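Local structure of HI1317 (Haemophilus influenzae, 1JOV) at residues F153-Q164 against N202-I213; S183-V191 against V224-K232. The protein probably interconverts the alpha and beta anomers of D-glucose 6-phosphate, as a member of the glucose-6-phosphate 1-epimerase family. All coordinates share one frame; numbering follows the deposited sequence. Where two conformers were deposited one is given.

Interaction 1: residues F153-Q164 against N202-I213; sequences FNIGDINQVEVQ and NQILDKSFNRTI
Gln203 pairs with Gln164 through two backbone hydrogen bonds. Ile204 has CG1 anti to its carbonyl carbon (chi1 -71°), and the chain continues extended to CD1 (chi2 176°). This carries Ile204 CD1 onto Phe153, 3.3 Å from Phe153 CD2, while Ile204 CG2 lies 3.7 Å from Val161 CG1. Leu205 bonds Glu162 in both directions. Leu205 N to Glu162 O is short, 2.6 Å. These pairs put strand 161-164 antiparallel at the edge of an eight-stranded sheet of the epimerase beta-sandwich. Asp206 turns its carboxylate to the loop at Ile155 and Gly156. Asp206 OD2 takes Gly156 N at 2.8 Å on the syn lone pair. Asp206 OD1 accepts from Ser208 N, an Asx turn, and from Phe209 N, which extends it to an Asx motif. Lys207 N bonds Gln160 O. The ring of Phe209 lies flat on the backbone of Gly156, with Gly156 CA 3.6 Å from the ring centroid in a CH-pi contact. Asn210 and Arg211 both face Asp206 in a G1 beta bulge. Arg211 NH2 reaches Asn154 O at 2.9 Å, near the guanidinium plane. A water joins Arg211 NE, Asn154 O and Asp206 OD2. Ile213 CG2 and CD1 pack against Phe153.

Interaction 2: residues S183-V191 against V224-K232; sequences SPRHISENV and VLWNPWHKK
Val191 and Asn227 form an antiparallel hydrogen-bonded pair. Asn227 N donates a hydrogen bond to Val191 O (2.9 Å). Val191 N donates one to Asn227 O (3.1 Å), in the carbonyl plane. Asn227 O has a second polar partner, the amide nitrogen of Asn190: Asn190 ND2 lies 2.8 Å from Asn227 O, but the N-H points off line (127°) and the bond is weak. The CA of Asn190 also makes a CA-H...O contact with this oxygen. At the other branch of the Asn190 amide, the aliphatic part of Lys231 passes the oxygen, with Lys231 CD 3.2 Å from Asn190 OD1. Within 224-232, Asn227 OD1 accepts from Trp229 N in an Asx turn. It leads into a type II' turn from Pro228 to Lys231.

Trp229 makes the CH-pi contact. With CG anti to the backbone N (chi1 -167°), the indole lies over the backbone of residues 188-189. Glu189 CA sits over the centre of one face, 3.5 Å from the centroid of the five-membered ring of Trp229. Ser188 C lies over the same face, toward the rim. The other indole, Trp226, brings CD1 close to Val191 O.

The apolar contacts centre on Ile187, Leu225 and Val191. Ile187 and Leu225 meet tip to tip, Ile187 CD1 to Leu225 CD2 at 4.1 Å. Ile187 CG2 packs on Asn227 CB at 4.0 Å. Val191 CG1 also approaches Leu225 CD2.

The side chain of Trp226 comes within about 4 Å of those of His150 and Glu248, the predicted active-site residues. Tyr241 meets the Trp229 ring, and its carbonyl holds Asn227 ND2. Strand 222-227 lies between strands 191-196 and 244-251 in an antiparallel sheet of the sandwich. Residues 183-190 are the loop that leads into strand 191-196, beside strand 222-227.

Overall arrangement
After the N-terminal five-stranded sheet and further strands, the chain reaches residues 153-164, at the end of strand 145-154 and on strand 161-164. It then runs through the 183-191 loop before reaching 202-213, where interaction 1 closes a loop of 37 intervening residues. Interaction 2 closes a loop of 32 residues between 191 and 224. The two loops therefore cross and do not nest. Interaction 1 joins the end of strand 145-154 and the edge strand 161-164 to strands 201-206 and 211-218. Interaction 2 ties the loop before strand 191-196 to strand 222-227. They touch directly: Val163 N lies 2.7 Å from Arg185 O, a probable hydrogen bond, and Ile158 packs against Asn227.

Interaction 1: residues F153-Q164 against N202-I213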
# COMPACT_ATOMS: atom_id res chain seq x y z
N PHE A 153 -3.45 5.91 -2.38
CA PHE A 153 -2.91 6.77 -3.46
C PHE A 153 -3.21 8.24 -3.16
O PHE A 153 -4.23 8.57 -2.54
CB PHE A 153 -3.51 6.42 -4.81
CG PHE A 153 -3.15 5.08 -5.25
CD1 PHE A 153 -1.92 4.85 -5.82
CD2 PHE A 153 -4.03 4.05 -5.06
CE1 PHE A 153 -1.56 3.52 -6.21
CE2 PHE A 153 -3.71 2.80 -5.39
CZ PHE A 153 -2.48 2.50 -6.04
N ASN A 154 -2.22 9.08 -3.43
CA ASN A 154 -2.27 10.50 -3.17
C ASN A 154 -2.95 11.19 -4.40
O ASN A 154 -2.45 11.07 -5.54
CB ASN A 154 -0.81 11.01 -3.01
CG ASN A 154 -0.70 12.49 -2.54
OD1 ASN A 154 -1.48 12.97 -1.72
ND2 ASN A 154 0.34 13.17 -3.02
N ILE A 155 -3.98 11.99 -4.14
CA ILE A 155 -4.68 12.63 -5.26
C ILE A 155 -5.00 14.09 -4.93
O ILE A 155 -5.05 14.45 -3.74
CB ILE A 155 -5.99 11.88 -5.54
CG1 ILE A 155 -6.77 11.74 -4.25
CG2 ILE A 155 -5.75 10.52 -6.20
CD1 ILE A 155 -8.16 11.55 -4.37
N GLY A 156 -5.25 14.92 -5.95
CA GLY A 156 -5.55 16.34 -5.71
C GLY A 156 -6.87 16.65 -5.03
O GLY A 156 -6.93 17.46 -4.08
N ASP A 157 -7.92 15.91 -5.43
CA ASP A 157 -9.25 16.11 -4.85
C ASP A 157 -10.09 14.91 -5.16
O ASP A 157 -10.21 14.54 -6.34
CB ASP A 157 -9.95 17.34 -5.48
CG ASP A 157 -11.05 17.95 -4.55
OD1 ASP A 157 -11.60 17.25 -3.66
OD2 ASP A 157 -11.43 19.13 -4.64
N ILE A 158 -10.63 14.28 -4.10
CA ILE A 158 -11.48 13.11 -4.31
C ILE A 158 -12.63 13.42 -5.30
O ILE A 158 -13.05 12.52 -5.98
CB ILE A 158 -12.04 12.54 -2.99
CG1 ILE A 158 -12.69 11.18 -3.26
CG2 ILE A 158 -13.02 13.52 -2.35
CD1 ILE A 158 -11.79 10.19 -3.99
N ASN A 159 -13.01 14.68 -5.48
CA ASN A 159 -14.08 14.97 -6.43
C ASN A 159 -13.71 14.99 -7.90
O ASN A 159 -14.59 14.99 -8.77
CB ASN A 159 -14.77 16.26 -6.05
CG ASN A 159 -15.30 16.18 -4.70
OD1 ASN A 159 -15.93 15.18 -4.35
ND2 ASN A 159 -15.03 17.19 -3.87
N GLN A 160 -12.42 14.95 -8.17
CA GLN A 160 -11.91 15.07 -9.48
C GLN A 160 -11.21 13.78 -9.89
O GLN A 160 -10.39 13.83 -10.77
CB GLN A 160 -10.96 16.28 -9.59
CG GLN A 160 -11.64 17.66 -9.46
CD GLN A 160 -10.68 18.85 -9.58
OE1 GLN A 160 -10.48 19.38 -10.66
NE2 GLN A 160 -10.11 19.28 -8.45
N VAL A 161 -11.57 12.60 -9.30
CA VAL A 161 -10.90 11.36 -9.70
C VAL A 161 -11.84 10.37 -10.43
O VAL A 161 -13.02 10.25 -10.08
CB VAL A 161 -10.30 10.67 -8.46
CG1 VAL A 161 -9.92 9.24 -8.79
CG2 VAL A 161 -9.10 11.44 -7.94
N GLU A 162 -11.33 9.63 -11.45
CA GLU A 162 -12.13 8.53 -11.97
C GLU A 162 -11.26 7.31 -11.88
O GLU A 162 -10.07 7.36 -12.15
CB GLU A 162 -12.63 8.67 -13.41
CG GLU A 162 -13.28 10.00 -13.76
CD GLU A 162 -13.46 10.16 -15.27
OE1 GLU A 162 -13.69 9.15 -15.99
OE2 GLU A 162 -13.35 11.30 -15.79
N VAL A 163 -11.95 6.21 -11.59
CA VAL A 163 -11.35 4.91 -11.46
C VAL A 163 -11.76 4.13 -12.71
O VAL A 163 -12.93 3.84 -12.91
CB VAL A 163 -11.85 4.23 -10.22
CG1 VAL A 163 -10.97 3.03 -10.03
CG2 VAL A 163 -11.63 5.13 -8.94
N GLN A 164 -10.78 3.84 -13.54
CA GLN A 164 -10.98 3.11 -14.77
C GLN A 164 -10.61 1.64 -14.70
O GLN A 164 -9.62 1.27 -14.04
CB GLN A 164 -10.12 3.73 -15.86
CG GLN A 164 -10.10 5.26 -15.92
CD GLN A 164 -9.18 5.81 -17.01
OE1 GLN A 164 -9.51 6.81 -17.67
NE2 GLN A 164 -8.03 5.17 -17.20
N ASN A 202 -6.04 -1.61 -13.77
CA ASN A 202 -7.02 -0.57 -13.50
C ASN A 202 -6.20 0.68 -13.31
O ASN A 202 -5.00 0.60 -13.09
CB ASN A 202 -7.91 -0.88 -12.31
CG ASN A 202 -7.15 -1.62 -11.23
OD1 ASN A 202 -6.16 -1.12 -10.71
ND2 ASN A 202 -7.64 -2.81 -10.89
N GLN A 203 -6.85 1.82 -13.40
CA GLN A 203 -6.05 3.04 -13.31
C GLN A 203 -6.82 4.14 -12.64
O GLN A 203 -8.04 4.07 -12.52
CB GLN A 203 -5.35 3.40 -14.63
CG GLN A 203 -6.18 3.51 -15.85
CD GLN A 203 -6.51 2.18 -16.48
OE1 GLN A 203 -5.68 1.25 -16.56
NE2 GLN A 203 -7.75 2.06 -16.93
N ILE A 204 -6.13 5.13 -12.08
CA ILE A 204 -6.82 6.14 -11.36
C ILE A 204 -6.52 7.45 -12.03
O ILE A 204 -5.40 7.91 -12.05
CB ILE A 204 -6.25 6.18 -9.95
CG1 ILE A 204 -6.66 4.94 -9.14
CG2 ILE A 204 -6.70 7.44 -9.30
CD1 ILE A 204 -5.98 4.90 -7.64
N LEU A 205 -7.56 8.01 -12.61
CA LEU A 205 -7.46 9.26 -13.30
C LEU A 205 -7.66 10.39 -12.33
O LEU A 205 -8.69 10.46 -11.65
CB LEU A 205 -8.48 9.32 -14.43
CG LEU A 205 -8.48 10.56 -15.32
CD1 LEU A 205 -7.06 10.91 -15.73
CD2 LEU A 205 -9.34 10.31 -16.55
N ASP A 206 -6.67 11.28 -12.27
CA ASP A 206 -6.71 12.44 -11.40
C ASP A 206 -6.58 13.73 -12.25
O ASP A 206 -5.53 13.96 -12.93
CB ASP A 206 -5.61 12.33 -10.31
CG ASP A 206 -5.68 13.43 -9.29
OD1 ASP A 206 -6.47 14.38 -9.45
OD2 ASP A 206 -4.97 13.42 -8.25
N LYS A 207 -7.66 14.51 -12.25
CA LYS A 207 -7.81 15.72 -13.06
C LYS A 207 -7.55 16.92 -12.11
O LYS A 207 -7.63 18.08 -12.52
CB LYS A 207 -9.24 15.80 -13.59
CG LYS A 207 -9.51 14.92 -14.80
CD LYS A 207 -10.99 14.85 -15.09
CE LYS A 207 -11.71 14.09 -13.98
NZ LYS A 207 -13.20 14.28 -13.94
N SER A 208 -7.30 16.66 -10.84
CA SER A 208 -6.83 17.73 -9.97
C SER A 208 -5.28 17.87 -10.06
O SER A 208 -4.74 18.94 -10.34
CB SER A 208 -7.33 17.56 -8.54
OG SER A 208 -6.84 18.57 -7.68
N PHE A 209 -4.53 16.78 -9.85
CA PHE A 209 -3.09 16.85 -10.04
C PHE A 209 -2.76 16.64 -11.53
O PHE A 209 -1.60 16.69 -11.96
CB PHE A 209 -2.41 15.67 -9.29
CG PHE A 209 -2.23 15.91 -7.81
CD1 PHE A 209 -2.30 17.16 -7.28
CD2 PHE A 209 -1.91 14.84 -6.95
CE1 PHE A 209 -2.14 17.40 -5.96
CE2 PHE A 209 -1.73 15.08 -5.59
CZ PHE A 209 -1.82 16.33 -5.08
N ASN A 210 -3.80 16.37 -12.30
CA ASN A 210 -3.62 16.14 -13.74
C ASN A 210 -2.60 15.04 -14.11
O ASN A 210 -1.62 15.30 -14.81
CB ASN A 210 -3.32 17.51 -14.44
CG ASN A 210 -4.44 18.55 -14.20
OD1 ASN A 210 -5.56 18.39 -14.68
ND2 ASN A 210 -4.12 19.63 -13.48
N ARG A 211 -2.83 13.81 -13.68
CA ARG A 211 -2.00 12.66 -13.98
C ARG A 211 -2.84 11.40 -13.92
O ARG A 211 -3.98 11.43 -13.45
CB ARG A 211 -0.87 12.51 -12.98
CG ARG A 211 -1.30 12.16 -11.55
CD ARG A 211 -0.22 12.51 -10.50
NE ARG A 211 -0.50 12.01 -9.14
CZ ARG A 211 0.42 11.88 -8.18
NH1 ARG A 211 1.68 12.23 -8.42
NH2 ARG A 211 0.07 11.41 -6.98
N THR A 212 -2.29 10.28 -14.38
CA THR A 212 -2.95 9.02 -14.23
C THR A 212 -2.04 8.04 -13.50
O THR A 212 -0.91 7.86 -13.94
CB THR A 212 -3.17 8.42 -15.60
OG1 THR A 212 -4.19 9.19 -16.22
CG2 THR A 212 -3.83 7.05 -15.52
N ILE A 213 -2.56 7.44 -12.46
CA ILE A 213 -1.82 6.41 -11.76
C ILE A 213 -2.24 5.09 -12.37
O ILE A 213 -3.38 4.64 -12.17
CB ILE A 213 -2.11 6.46 -10.25
CG1 ILE A 213 -1.69 7.78 -9.62
CG2 ILE A 213 -1.45 5.30 -9.53
CD1 ILE A 213 -1.75 7.80 -8.11
O HOH W 1 -3.04 11.48 -8.27

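Interaction 2: residues S183-V191 against V224-K232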
# COMPACT_ATOMS: atom_id res chain seq x y z
N SER A 183 -18.47 2.25 -14.85
CA SER A 183 -17.05 2.18 -15.11
C SER A 183 -16.78 3.06 -16.32
O SER A 183 -17.21 2.73 -17.41
CB SER A 183 -16.57 0.74 -15.31
OG SER A 183 -15.24 0.73 -15.78
N PRO A 184 -16.04 4.14 -16.15
CA PRO A 184 -15.34 4.49 -14.89
C PRO A 184 -16.24 4.76 -13.71
O PRO A 184 -17.50 4.86 -13.81
CB PRO A 184 -14.54 5.74 -15.29
CG PRO A 184 -14.42 5.64 -16.79
CD PRO A 184 -15.78 5.14 -17.19
N ARG A 185 -15.59 4.82 -12.54
CA ARG A 185 -16.32 5.08 -11.31
C ARG A 185 -15.73 6.33 -10.76
O ARG A 185 -14.54 6.55 -10.90
CB ARG A 185 -16.11 3.96 -10.26
CG ARG A 185 -16.89 4.18 -8.99
CD ARG A 185 -17.86 3.03 -8.67
NE ARG A 185 -18.60 3.22 -7.44
CZ ARG A 185 -18.64 2.34 -6.46
NH1 ARG A 185 -17.91 1.20 -6.54
NH2 ARG A 185 -19.39 2.58 -5.41
N HIS A 186 -16.58 7.12 -10.11
CA HIS A 186 -16.15 8.34 -9.46
C HIS A 186 -16.59 8.12 -8.04
O HIS A 186 -17.39 7.22 -7.78
CB HIS A 186 -16.79 9.57 -10.12
CG HIS A 186 -18.21 9.82 -9.71
ND1 HIS A 186 -18.64 11.04 -9.24
CD2 HIS A 186 -19.30 9.01 -9.72
CE1 HIS A 186 -19.94 10.97 -8.98
NE2 HIS A 186 -20.36 9.75 -9.26
N ILE A 187 -16.05 8.91 -7.13
CA ILE A 187 -16.31 8.78 -5.70
C ILE A 187 -16.97 10.04 -5.18
O ILE A 187 -16.36 11.11 -5.14
CB ILE A 187 -14.92 8.57 -5.00
CG1 ILE A 187 -14.08 7.53 -5.76
CG2 ILE A 187 -15.07 8.24 -3.54
CD1 ILE A 187 -14.43 6.11 -5.42
N SER A 188 -18.18 9.90 -4.68
CA SER A 188 -18.97 11.02 -4.23
C SER A 188 -19.61 10.67 -2.95
O SER A 188 -20.65 11.23 -2.61
CB SER A 188 -20.06 11.22 -5.24
OG SER A 188 -20.78 10.02 -5.42
N GLU A 189 -19.00 9.73 -2.24
CA GLU A 189 -19.53 9.26 -1.00
C GLU A 189 -18.64 8.14 -0.48
O GLU A 189 -17.72 7.75 -1.15
CB GLU A 189 -20.95 8.76 -1.18
CG GLU A 189 -20.99 7.37 -1.77
CD GLU A 189 -22.40 6.87 -1.88
OE1 GLU A 189 -23.00 7.13 -2.93
OE2 GLU A 189 -22.89 6.23 -0.93
N ASN A 190 -18.89 7.70 0.73
CA ASN A 190 -18.19 6.56 1.37
C ASN A 190 -18.33 5.32 0.55
O ASN A 190 -19.46 4.81 0.35
CB ASN A 190 -18.71 6.32 2.76
CG ASN A 190 -18.04 5.19 3.46
OD1 ASN A 190 -18.49 4.82 4.56
ND2 ASN A 190 -16.92 4.68 2.90
N VAL A 191 -17.19 4.84 0.05
CA VAL A 191 -17.12 3.64 -0.76
C VAL A 191 -16.21 2.61 -0.08
O VAL A 191 -15.14 2.94 0.44
CB VAL A 191 -16.60 3.92 -2.18
CG1 VAL A 191 -16.43 2.63 -3.04
CG2 VAL A 191 -17.47 4.91 -2.97
N VAL A 224 -10.06 -4.04 -3.70
CA VAL A 224 -10.91 -3.33 -2.77
C VAL A 224 -10.81 -1.81 -3.05
O VAL A 224 -9.70 -1.21 -3.10
CB VAL A 224 -10.48 -3.66 -1.32
CG1 VAL A 224 -11.30 -2.90 -0.26
CG2 VAL A 224 -10.59 -5.17 -1.00
N LEU A 225 -11.94 -1.15 -3.27
CA LEU A 225 -11.88 0.28 -3.56
C LEU A 225 -12.46 0.92 -2.33
O LEU A 225 -13.56 0.54 -1.93
CB LEU A 225 -12.73 0.60 -4.77
CG LEU A 225 -12.75 2.07 -5.22
CD1 LEU A 225 -11.39 2.53 -5.70
CD2 LEU A 225 -13.80 2.17 -6.37
N TRP A 226 -11.72 1.87 -1.71
CA TRP A 226 -12.14 2.42 -0.41
C TRP A 226 -11.80 3.90 -0.19
O TRP A 226 -10.69 4.32 -0.42
CB TRP A 226 -11.48 1.71 0.74
CG TRP A 226 -11.81 2.26 2.10
CD1 TRP A 226 -13.05 2.38 2.69
CD2 TRP A 226 -10.88 2.89 3.01
NE1 TRP A 226 -12.94 2.95 3.93
CE2 TRP A 226 -11.61 3.25 4.16
CE3 TRP A 226 -9.47 3.08 3.01
CZ2 TRP A 226 -11.01 3.88 5.24
CZ3 TRP A 226 -8.87 3.71 4.09
CH2 TRP A 226 -9.62 4.07 5.21
N ASN A 227 -12.79 4.69 0.30
CA ASN A 227 -12.62 6.11 0.69
C ASN A 227 -13.63 6.32 1.81
O ASN A 227 -14.81 6.03 1.63
CB ASN A 227 -12.81 7.08 -0.51
CG ASN A 227 -12.51 8.56 -0.12
OD1 ASN A 227 -13.24 9.13 0.73
ND2 ASN A 227 -11.40 9.12 -0.61
N PRO A 228 -13.17 6.67 2.99
CA PRO A 228 -14.03 6.72 4.16
C PRO A 228 -14.99 7.94 4.10
O PRO A 228 -15.96 8.01 4.88
CB PRO A 228 -13.03 6.91 5.31
CG PRO A 228 -11.86 7.61 4.70
CD PRO A 228 -11.80 7.11 3.30
N TRP A 229 -14.67 8.88 3.24
CA TRP A 229 -15.52 10.04 3.00
C TRP A 229 -15.73 10.75 4.35
O TRP A 229 -14.78 11.28 4.94
CB TRP A 229 -16.80 9.61 2.24
CG TRP A 229 -17.60 10.75 1.68
CD1 TRP A 229 -18.68 11.35 2.28
CD2 TRP A 229 -17.40 11.44 0.43
NE1 TRP A 229 -19.16 12.37 1.50
CE2 TRP A 229 -18.42 12.42 0.34
CE3 TRP A 229 -16.47 11.31 -0.63
CZ2 TRP A 229 -18.49 13.31 -0.69
CZ3 TRP A 229 -16.59 12.18 -1.71
CH2 TRP A 229 -17.59 13.17 -1.71
N HIS A 230 -16.97 10.77 4.89
CA HIS A 230 -17.17 11.51 6.16
C HIS A 230 -17.00 10.76 7.48
O HIS A 230 -17.09 11.36 8.55
CB HIS A 230 -18.51 12.24 6.17
CG HIS A 230 -18.48 13.51 5.39
ND1 HIS A 230 -19.54 14.38 5.37
CD2 HIS A 230 -17.50 14.09 4.67
CE1 HIS A 230 -19.23 15.43 4.63
NE2 HIS A 230 -17.99 15.27 4.19
N LYS A 231 -16.77 9.42 7.43
CA LYS A 231 -16.61 8.64 8.68
C LYS A 231 -15.36 9.04 9.38
O LYS A 231 -14.30 9.22 8.77
CB LYS A 231 -16.49 7.14 8.44
CG LYS A 231 -17.74 6.47 7.89
CD LYS A 231 -17.49 5.01 7.58
CE LYS A 231 -18.07 4.11 8.66
NZ LYS A 231 -17.79 2.67 8.38
N LYS A 232 -15.47 9.21 10.68
CA LYS A 232 -14.27 9.54 11.42
C LYS A 232 -13.41 8.25 11.29
O LYS A 232 -13.95 7.15 11.34
CB LYS A 232 -14.61 9.88 12.85
CG LYS A 232 -13.57 9.66 13.91
CD LYS A 232 -14.26 9.90 15.27
CE LYS A 232 -13.38 10.63 16.28
NZ LYS A 232 -14.19 11.36 17.32